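PDB 2WW2: alpha-1,2-mannosidase from Bacteroides thetaiotaomicron, which hydrolyses alpha-mannosidic linkages with inversion of configuration, as a calcium-dependent glycoside hydrolase of family GH92. Local coordinates for residues Thr127-Val132 with Tyr302-Gln307; Met185-His190 with Ile245-Glu250. One frame throughout, in Å; residues are numbered along the deposited sequence.

Contact 1. Residues Thr127-Val132 with Tyr302-Gln307; sequences TSRGAV and YEFDSQ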
loop_
_atom_site.group_PDB
_atom_site.type_symbol
_atom_site.label_atom_id
_atom_site.label_comp_id
_atom_site.label_asym_id
_atom_site.label_seq_id
_atom_site.Cartn_x
_atom_site.Cartn_y
_atom_site.Cartn_z
ATOM N N THR A 127 -28.769 -37.131 -9.916
ATOM C CA THR A 127 -28.293 -37.857 -11.074
ATOM C C THR A 127 -27.958 -36.740 -12.071
ATOM O O THR A 127 -27.943 -35.578 -11.680
ATOM C CB THR A 127 -29.399 -38.782 -11.647
ATOM O OG1 THR A 127 -30.543 -38.001 -12.015
ATOM C CG2 THR A 127 -29.827 -39.846 -10.601
ATOM N N SER A 128 -27.711 -37.071 -13.340
ATOM C CA SER A 128 -27.426 -36.041 -14.353
ATOM C C SER A 128 -28.569 -35.030 -14.460
ATOM O O SER A 128 -28.338 -33.826 -14.571
ATOM C CB SER A 128 -27.223 -36.689 -15.731
ATOM O OG SER A 128 -26.027 -37.467 -15.747
ATOM N N ARG A 129 -29.800 -35.533 -14.451
ATOM C CA ARG A 129 -30.963 -34.693 -14.726
ATOM C C ARG A 129 -32.029 -34.729 -13.627
ATOM O O ARG A 129 -32.973 -33.964 -13.663
ATOM C CB ARG A 129 -31.549 -35.082 -16.093
ATOM C CG ARG A 129 -30.521 -34.904 -17.212
ATOM C CD ARG A 129 -31.030 -35.415 -18.597
ATOM N NE ARG A 129 -29.912 -35.408 -19.529
ATOM C CZ ARG A 129 -28.985 -36.354 -19.572
ATOM N NH1 ARG A 129 -29.049 -37.392 -18.741
ATOM N NH2 ARG A 129 -27.992 -36.263 -20.447
ATOM N N GLY A 130 -31.849 -35.570 -12.613
ATOM C CA GLY A 130 -32.854 -35.628 -11.557
ATOM C C GLY A 130 -32.238 -35.600 -10.173
ATOM O O GLY A 130 -31.015 -35.452 -10.035
ATOM N N ALA A 131 -33.086 -35.739 -9.148
ATOM C CA ALA A 131 -32.611 -35.788 -7.753
ATOM C C ALA A 131 -33.582 -36.596 -6.919
ATOM O O ALA A 131 -34.752 -36.733 -7.278
ATOM C CB ALA A 131 -32.488 -34.362 -7.169
ATOM N N VAL A 132 -33.122 -37.099 -5.784
ATOM C CA VAL A 132 -34.024 -37.761 -4.850
ATOM C C VAL A 132 -33.718 -37.201 -3.474
ATOM O O VAL A 132 -32.554 -37.018 -3.158
ATOM C CB VAL A 132 -33.876 -39.305 -4.894
ATOM C CG1 VAL A 132 -34.741 -39.971 -3.826
ATOM C CG2 VAL A 132 -34.257 -39.846 -6.286
ATOM N N TYR A 302 -27.787 -31.858 -23.260
ATOM C CA TYR A 302 -28.532 -32.819 -24.055
ATOM C C TYR A 302 -29.187 -33.861 -23.155
ATOM O O TYR A 302 -28.863 -33.987 -21.943
ATOM C CB TYR A 302 -27.629 -33.503 -25.093
ATOM C CG TYR A 302 -26.391 -34.174 -24.522
ATOM C CD1 TYR A 302 -26.401 -35.521 -24.162
ATOM C CD2 TYR A 302 -25.217 -33.458 -24.348
ATOM C CE1 TYR A 302 -25.270 -36.133 -23.636
ATOM C CE2 TYR A 302 -24.077 -34.060 -23.825
ATOM C CZ TYR A 302 -24.112 -35.389 -23.480
ATOM O OH TYR A 302 -22.980 -35.968 -22.976
ATOM N N GLU A 303 -30.088 -34.612 -23.763
ATOM C CA GLU A 303 -30.944 -35.546 -23.071
ATOM C C GLU A 303 -31.080 -36.767 -23.978
ATOM O O GLU A 303 -30.721 -36.719 -25.158
ATOM C CB GLU A 303 -32.310 -34.874 -22.808
ATOM C CG GLU A 303 -32.145 -33.444 -22.234
ATOM C CD GLU A 303 -33.451 -32.789 -21.790
ATOM O OE1 GLU A 303 -34.328 -33.483 -21.248
ATOM O OE2 GLU A 303 -33.575 -31.559 -21.955
ATOM N N PHE A 304 -31.568 -37.871 -23.435
ATOM C CA PHE A 304 -31.736 -39.059 -24.255
ATOM C C PHE A 304 -33.205 -39.349 -24.443
ATOM O O PHE A 304 -33.926 -39.581 -23.477
ATOM C CB PHE A 304 -31.003 -40.247 -23.644
ATOM C CG PHE A 304 -29.513 -40.068 -23.615
ATOM C CD1 PHE A 304 -28.757 -40.311 -24.755
ATOM C CD2 PHE A 304 -28.870 -39.652 -22.459
ATOM C CE1 PHE A 304 -27.384 -40.148 -24.740
ATOM C CE2 PHE A 304 -27.497 -39.475 -22.432
ATOM C CZ PHE A 304 -26.751 -39.727 -23.592
ATOM N N ASP A 305 -33.633 -39.341 -25.700
ATOM C CA ASP A 305 -35.045 -39.481 -26.029
ATOM C C ASP A 305 -35.568 -40.906 -25.799
ATOM O O ASP A 305 -34.860 -41.741 -25.246
ATOM C CB ASP A 305 -35.291 -39.017 -27.469
ATOM C CG ASP A 305 -34.699 -39.964 -28.513
ATOM O OD1 ASP A 305 -34.223 -41.072 -28.180
ATOM O OD2 ASP A 305 -34.710 -39.579 -29.694
ATOM N N SER A 306 -36.803 -41.182 -26.211
ATOM C CA SER A 306 -37.401 -42.507 -25.956
ATOM C C SER A 306 -36.645 -43.638 -26.650
ATOM O O SER A 306 -36.699 -44.780 -26.203
ATOM C CB SER A 306 -38.884 -42.550 -26.333
ATOM O OG SER A 306 -39.061 -42.288 -27.710
ATOM N N GLN A 307 -35.919 -43.316 -27.719
ATOM C CA GLN A 307 -35.129 -44.313 -28.437
ATOM C C GLN A 307 -33.709 -44.403 -27.888
ATOM O O GLN A 307 -32.875 -45.150 -28.413
ATOM C CB GLN A 307 -35.077 -43.989 -29.929
ATOM C CG GLN A 307 -36.056 -44.770 -30.789
ATOM C CD GLN A 307 -37.397 -44.970 -30.118
ATOM O OE1 GLN A 307 -38.174 -44.026 -29.956
ATOM N NE2 GLN A 307 -37.685 -46.212 -29.729
#
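R129 takes hold of the backbone carbonyl of Y302 with two hydrogen bonds to the same oxygen. The guanidinium comes side-on: R129 NE lies 3.0 Å from Y302 O and R129 NH2 2.9 Å from Y302 O, with the acceptor at the edge of the group and close to its plane. NE arrives in the carbonyl plane, on a lone pair, whereas NH2 stands 37° out of that plane. Together with a salt bridge from R129 NH1 to E250, this paired grip should hold the rotation of the guanidinium. With CG anti to the carbonyl carbon (chi1 -59°), the chain runs extended to NE and carries the charged head across to 302-307.

The remaining contacts are van der Waals. R129 NE rests 3.7 Å from E303 CA, and R129 NH2 approaches F304 CE2 at 3.8 Å. The guanidinium and F304 ring planes are 77° apart and the groups meet obliquely, so they do not stack.

E303 OE1, 5.1 Å from R129 NE, makes no salt bridge with it, though the nearby negative charge would probably stabilise the positive one of the arginine; the carboxylate bonds instead to S236 OG and the backbone of F237.

Within 127-132, T127 OG1 accepts from G130 N at 2.8 Å, an ST motif that shapes the turn carrying R129.

That turn leads into strand 130-136 of the N-terminal beta domain, while Y302-F304 end strand 299-304 of a small antiparallel sheet in the catalytic part, and helix 240-250 touches both segments.

Contact 2. Residues Met185-His190 with Ile245-Glu250; sequences MMEFSH and INFNRE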
loop_
_atom_site.group_PDB
_atom_site.type_symbol
_atom_site.label_atom_id
_atom_site.label_comp_id
_atom_site.label_asym_id
_atom_site.label_seq_id
_atom_site.Cartn_x
_atom_site.Cartn_y
_atom_site.Cartn_z
ATOM N N MET A 185 -40.955 -32.389 -12.963
ATOM C CA MET A 185 -41.953 -33.243 -12.331
ATOM C C MET A 185 -41.351 -33.882 -11.108
ATOM O O MET A 185 -40.128 -34.094 -11.027
ATOM C CB MET A 185 -42.511 -34.323 -13.277
ATOM C CG MET A 185 -41.567 -35.457 -13.623
ATOM S SD MET A 185 -42.408 -36.925 -14.313
ATOM C CE MET A 185 -43.127 -37.697 -12.876
ATOM N N MET A 186 -42.216 -34.188 -10.155
ATOM C CA MET A 186 -41.760 -34.835 -8.941
ATOM C C MET A 186 -42.831 -35.751 -8.372
ATOM O O MET A 186 -44.026 -35.597 -8.645
ATOM C CB MET A 186 -41.331 -33.796 -7.911
ATOM C CG MET A 186 -42.440 -32.950 -7.390
ATOM S SD MET A 186 -41.816 -31.636 -6.324
ATOM C CE MET A 186 -41.271 -30.480 -7.574
ATOM N N GLU A 187 -42.391 -36.718 -7.591
ATOM C CA GLU A 187 -43.301 -37.692 -7.047
ATOM C C GLU A 187 -42.987 -37.822 -5.573
ATOM O O GLU A 187 -41.822 -37.733 -5.199
ATOM C CB GLU A 187 -43.075 -39.024 -7.755
ATOM C CG GLU A 187 -43.968 -40.146 -7.244
ATOM C CD GLU A 187 -43.549 -41.496 -7.783
ATOM O OE1 GLU A 187 -42.365 -41.864 -7.652
ATOM O OE2 GLU A 187 -44.404 -42.186 -8.345
ATOM N N PHE A 188 -44.021 -37.993 -4.744
ATOM C CA PHE A 188 -43.852 -38.135 -3.301
ATOM C C PHE A 188 -44.237 -39.559 -2.904
ATOM O O PHE A 188 -45.175 -40.150 -3.468
ATOM C CB PHE A 188 -44.710 -37.099 -2.551
ATOM C CG PHE A 188 -44.342 -35.664 -2.876
ATOM C CD1 PHE A 188 -43.468 -34.958 -2.066
ATOM C CD2 PHE A 188 -44.828 -35.047 -4.015
ATOM C CE1 PHE A 188 -43.104 -33.645 -2.371
ATOM C CE2 PHE A 188 -44.468 -33.732 -4.330
ATOM C CZ PHE A 188 -43.612 -33.031 -3.505
ATOM N N SER A 189 -43.531 -40.107 -1.925
ATOM C CA SER A 189 -43.741 -41.493 -1.550
ATOM C C SER A 189 -45.009 -41.705 -0.723
ATOM O O SER A 189 -45.536 -42.815 -0.664
ATOM C CB SER A 189 -42.522 -42.004 -0.769
ATOM O OG SER A 189 -42.320 -41.218 0.399
ATOM N N HIS A 190 -45.493 -40.653 -0.077
ATOM C CA HIS A 190 -46.593 -40.790 0.875
ATOM C C HIS A 190 -47.802 -39.978 0.421
ATOM O O HIS A 190 -47.656 -39.032 -0.354
ATOM C CB HIS A 190 -46.130 -40.339 2.263
ATOM C CG HIS A 190 -45.301 -41.361 2.979
ATOM N ND1 HIS A 190 -43.978 -41.601 2.669
ATOM C CD2 HIS A 190 -45.607 -42.200 4.000
ATOM C CE1 HIS A 190 -43.510 -42.555 3.457
ATOM N NE2 HIS A 190 -44.479 -42.931 4.277
ATOM N N ILE A 245 -39.570 -38.993 -19.274
ATOM C CA ILE A 245 -38.570 -39.976 -19.709
ATOM C C ILE A 245 -37.314 -39.910 -18.818
ATOM O O ILE A 245 -36.808 -40.948 -18.350
ATOM C CB ILE A 245 -38.185 -39.734 -21.195
ATOM C CG1 ILE A 245 -39.370 -40.081 -22.102
ATOM C CG2 ILE A 245 -36.947 -40.545 -21.585
ATOM C CD1 ILE A 245 -39.251 -39.533 -23.530
ATOM N N ASN A 246 -36.815 -38.694 -18.591
ATOM C CA ASN A 246 -35.666 -38.480 -17.707
ATOM C C ASN A 246 -35.946 -39.030 -16.317
ATOM O O ASN A 246 -35.108 -39.715 -15.746
ATOM C CB ASN A 246 -35.304 -36.989 -17.593
ATOM C CG ASN A 246 -34.827 -36.405 -18.915
ATOM O OD1 ASN A 246 -34.519 -37.147 -19.843
ATOM N ND2 ASN A 246 -34.748 -35.077 -18.997
ATOM N N PHE A 247 -37.130 -38.719 -15.786
ATOM C CA PHE A 247 -37.552 -39.212 -14.463
ATOM C C PHE A 247 -37.531 -40.739 -14.425
ATOM O O PHE A 247 -36.983 -41.355 -13.498
ATOM C CB PHE A 247 -38.969 -38.708 -14.153
ATOM C CG PHE A 247 -39.531 -39.185 -12.820
ATOM C CD1 PHE A 247 -39.489 -38.359 -11.686
ATOM C CD2 PHE A 247 -40.131 -40.433 -12.713
ATOM C CE1 PHE A 247 -40.020 -38.782 -10.467
ATOM C CE2 PHE A 247 -40.657 -40.867 -11.497
ATOM C CZ PHE A 247 -40.608 -40.035 -10.375
ATOM N N ASN A 248 -38.130 -41.352 -15.439
ATOM C CA ASN A 248 -38.258 -42.814 -15.452
ATOM C C ASN A 248 -36.928 -43.519 -15.633
ATOM O O ASN A 248 -36.685 -44.587 -15.049
ATOM C CB ASN A 248 -39.281 -43.248 -16.499
ATOM C CG ASN A 248 -40.697 -43.002 -16.036
ATOM O OD1 ASN A 248 -41.038 -43.285 -14.883
ATOM N ND2 ASN A 248 -41.537 -42.478 -16.927
ATOM N N ARG A 249 -36.039 -42.907 -16.406
ATOM C CA ARG A 249 -34.743 -43.512 -16.601
ATOM C C ARG A 249 -33.843 -43.349 -15.383
ATOM O O ARG A 249 -33.088 -44.263 -15.050
ATOM C CB ARG A 249 -34.044 -42.932 -17.827
ATOM C CG ARG A 249 -32.831 -43.758 -18.230
ATOM C CD ARG A 249 -32.173 -43.239 -19.487
ATOM N NE ARG A 249 -33.015 -43.330 -20.682
ATOM C CZ ARG A 249 -33.489 -42.282 -21.354
ATOM N NH1 ARG A 249 -33.260 -41.039 -20.918
ATOM N NH2 ARG A 249 -34.210 -42.470 -22.453
ATOM N N GLU A 250 -33.910 -42.190 -14.723
ATOM C CA GLU A 250 -32.865 -41.838 -13.758
ATOM C C GLU A 250 -33.259 -41.972 -12.290
ATOM O O GLU A 250 -32.396 -42.264 -11.453
ATOM C CB GLU A 250 -32.319 -40.421 -14.021
ATOM C CG GLU A 250 -31.685 -40.234 -15.417
ATOM C CD GLU A 250 -31.090 -38.841 -15.644
ATOM O OE1 GLU A 250 -30.748 -38.161 -14.648
ATOM O OE2 GLU A 250 -30.968 -38.429 -16.835
#
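M185 and F247 mark the nearest backbone approach, their CA atoms 7.7 Å apart where strand 182-188 passes the last turns of helix 240-250. F247 points toward the strand, and the side chains of M185 and F247 cross at about a right angle. The methyl M185 CE sits 3.8 Å from the centroid of the F247 ring, only 9° off the ring normal, a CH-pi contact over the face. M185 SD lies obliquely, 4.5 Å from the same F247 centroid, making this a Met-aromatic pair, and it also touches F247 CB at 3.9 Å. The bend at chi3 of M185 (-77°) folds the methyl over the ring.

Along the strand M185 and E187 turn toward the helix, while M186 and F188 pack on strand 143-148, consistent with the layered beta-sandwich of the galactose mutarotase-like clan; the helix packs against the face that M185 and E187 present, beside strand 229-236.

E187 meets the ring at its far end. E187 CB lies 3.7 Å from F247 CZ, and E187 OE1 reaches F247 CZ at 3.7 Å in the plane of the ring, with carboxylate and ring planes 80° apart. The same OE1 forms a salt bridge with R232, a residue the F247 side chain also touches, and a bound glycerol, probably from the crystallisation liquor, lies about 4 Å from the E187 side chain. An alanine in place of F247 would remove the ring and would probably leave M185 CE without its aromatic face and open a gap between strand and helix.

In the fold
The centres of the two contacts are 11 Å apart, and contact 2 is nested within the loop that contact 1 closes. Helix segment 245-250 joins them, using different sides: F247 faces strand 182-188, while its neighbours serve contact 1. E250 OE1 lies 2.6 Å from T127 OG1, a probable hydrogen bond, and N246 ND2 lies 2.8 Å from E303 OE1, another probable one; R249 also bonds to the backbone of F304. One short helix thus ties the N-terminal beta domain to the catalytic part. Neither contact supplies a ligand to the two sodium sites, at S19, Y622, G624 and D627 and at H102 and E105.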